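Local atomic coordinates of neutral ceramidase (Pseudomonas aeruginosa, PDB entry 2ZWS), a protein that hydrolyses the N-acyl linkage of ceramides to yield sphingosine and free fatty acid, and also catalyses the reverse synthesis, using a bound zinc ion. Residues I36-W41 and N580-Q585. Numbering follows the deposited sequence.
With MG (magnesium ion), chain C.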
# COMPACT_ATOMS: atom_id res chain seq x y z
N ILE A 36 1.16 1.90 -16.75
CA ILE A 36 0.26 2.17 -15.64
C ILE A 36 -1.12 1.69 -15.99
O ILE A 36 -1.62 1.98 -17.08
CB ILE A 36 0.19 3.70 -15.36
CG1 ILE A 36 1.56 4.21 -14.90
CG2 ILE A 36 -0.96 4.05 -14.37
CD1 ILE A 36 1.65 5.70 -14.81
N HIS A 37 -1.72 0.91 -15.09
CA HIS A 37 -3.16 0.70 -15.18
C HIS A 37 -3.91 1.79 -14.40
O HIS A 37 -4.71 2.52 -14.97
CB HIS A 37 -3.58 -0.69 -14.72
CG HIS A 37 -5.05 -0.92 -14.85
ND1 HIS A 37 -5.73 -1.90 -14.17
CD2 HIS A 37 -5.98 -0.27 -15.60
CE1 HIS A 37 -7.01 -1.85 -14.49
NE2 HIS A 37 -7.19 -0.87 -15.36
N MET A 38 -3.64 1.88 -13.10
CA MET A 38 -4.14 2.97 -12.29
C MET A 38 -2.99 3.48 -11.42
O MET A 38 -2.05 2.73 -11.11
CB MET A 38 -5.35 2.55 -11.43
CG MET A 38 -6.64 2.18 -12.22
SD MET A 38 -8.23 2.32 -11.32
CE MET A 38 -7.90 1.30 -9.88
N ARG A 39 -3.06 4.77 -11.06
CA ARG A 39 -2.00 5.35 -10.25
C ARG A 39 -2.10 4.90 -8.79
O ARG A 39 -3.13 4.35 -8.35
CB ARG A 39 -2.01 6.88 -10.34
CG ARG A 39 -1.44 7.36 -11.69
CD ARG A 39 -1.14 8.90 -11.73
NE ARG A 39 -0.45 9.17 -13.00
CZ ARG A 39 0.84 9.49 -13.14
NH1 ARG A 39 1.61 9.75 -12.09
NH2 ARG A 39 1.34 9.59 -14.36
N GLN A 40 -1.03 5.16 -8.05
CA GLN A 40 -0.93 4.91 -6.62
C GLN A 40 -1.11 6.22 -5.86
O GLN A 40 -0.53 7.25 -6.25
CB GLN A 40 0.46 4.36 -6.31
CG GLN A 40 0.76 3.03 -7.04
CD GLN A 40 2.20 2.63 -6.86
OE1 GLN A 40 2.54 1.86 -5.97
NE2 GLN A 40 3.06 3.19 -7.65
N TRP A 41 -1.88 6.17 -4.77
CA TRP A 41 -2.22 7.39 -4.01
C TRP A 41 -1.95 7.19 -2.52
O TRP A 41 -2.00 6.04 -1.98
CB TRP A 41 -3.72 7.74 -4.18
CG TRP A 41 -4.05 7.92 -5.64
CD1 TRP A 41 -4.47 6.96 -6.53
CD2 TRP A 41 -3.93 9.14 -6.39
NE1 TRP A 41 -4.62 7.51 -7.79
CE2 TRP A 41 -4.29 8.85 -7.73
CE3 TRP A 41 -3.55 10.44 -6.06
CZ2 TRP A 41 -4.28 9.82 -8.73
CZ3 TRP A 41 -3.54 11.41 -7.05
CH2 TRP A 41 -3.90 11.09 -8.37
N ASN A 580 -5.15 7.52 -14.64
CA ASN A 580 -5.58 6.95 -13.38
C ASN A 580 -6.78 6.03 -13.52
O ASN A 580 -6.99 5.14 -12.69
CB ASN A 580 -5.94 8.03 -12.38
CG ASN A 580 -6.18 7.46 -11.01
OD1 ASN A 580 -5.37 6.69 -10.49
ND2 ASN A 580 -7.31 7.84 -10.41
N ASP A 581 -7.57 6.23 -14.58
CA ASP A 581 -8.87 5.57 -14.64
C ASP A 581 -8.79 4.06 -14.94
O ASP A 581 -7.93 3.62 -15.71
CB ASP A 581 -9.77 6.31 -15.60
CG ASP A 581 -10.16 7.66 -15.05
OD1 ASP A 581 -10.74 7.68 -13.93
OD2 ASP A 581 -9.86 8.69 -15.69
N TRP A 582 -9.69 3.28 -14.36
CA TRP A 582 -9.77 1.84 -14.63
C TRP A 582 -9.89 1.52 -16.12
O TRP A 582 -9.30 0.53 -16.57
CB TRP A 582 -10.98 1.25 -13.89
CG TRP A 582 -11.14 -0.20 -14.12
CD1 TRP A 582 -11.99 -0.79 -15.01
CD2 TRP A 582 -10.45 -1.26 -13.45
NE1 TRP A 582 -11.86 -2.16 -14.94
CE2 TRP A 582 -10.94 -2.47 -13.99
CE3 TRP A 582 -9.48 -1.30 -12.44
CZ2 TRP A 582 -10.46 -3.71 -13.58
CZ3 TRP A 582 -9.01 -2.57 -12.01
CH2 TRP A 582 -9.51 -3.75 -12.59
N ASP A 583 -10.63 2.35 -16.87
CA ASP A 583 -10.95 2.06 -18.27
C ASP A 583 -9.78 2.33 -19.22
O ASP A 583 -9.87 2.00 -20.40
CB ASP A 583 -12.15 2.86 -18.77
CG ASP A 583 -13.43 2.47 -18.08
OD1 ASP A 583 -13.56 1.30 -17.68
OD2 ASP A 583 -14.30 3.36 -17.97
N THR A 584 -8.70 2.94 -18.72
CA THR A 584 -7.53 3.26 -19.57
C THR A 584 -6.29 2.47 -19.16
O THR A 584 -6.14 2.11 -17.99
CB THR A 584 -7.17 4.77 -19.57
OG1 THR A 584 -6.78 5.16 -18.24
CG2 THR A 584 -8.35 5.59 -19.99
N GLN A 585 -5.42 2.20 -20.15
CA GLN A 585 -4.10 1.66 -19.87
C GLN A 585 -3.06 2.41 -20.66
O GLN A 585 -3.33 2.87 -21.77
CB GLN A 585 -4.05 0.17 -20.20
CG GLN A 585 -5.07 -0.65 -19.38
CD GLN A 585 -5.02 -2.18 -19.60
OE1 GLN A 585 -5.83 -2.91 -19.02
NE2 GLN A 585 -4.12 -2.65 -20.42
MG MG C . -5.74 3.78 -16.46
O HOH W 1 -3.49 4.22 -17.54
O HOH W 2 -5.90 4.49 -8.44
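His37 and Gln585 come within 4.9 Å (CA to CA) where the loop leaving strand 32-36 runs past the type I beta turn Asp581-Thr584, and a magnesium ion joins the two backbones. The carbonyl oxygen of His37, 2.2 Å from the metal, sits next to the carbonyl oxygens of Asp581 and Thr584 and opposite Thr584 OG1; a water donating to Ile36 O is a further ligand, and Asp579 also belongs to the site. Chi1 of -178° swings the His37 imidazole to the turn, and NE2 donates in its ring plane to a lone pair of Trp582 O, 2.8 Å away. CE1 lies over one face of the Trp582 indole, the planes 52° apart. The ion sits at the seam between the N-terminal catalytic domain and the C-terminal beta-sandwich, where strands 32-36 and 584-591 pair in one sheet. In one of its two deposited conformers, Met38 meets the edge of the Trp582 ring with SD, a Met-aromatic contact. Asn580 OD1 accepts three bonds: Arg39 N approaches on a lone pair, Trp41 NE1 comes from above the amide plane at 2.9 Å, and a water links OD1 to Arg39 O. The Arg39 guanidinium is salt-bridged to Asp579 and Asp13.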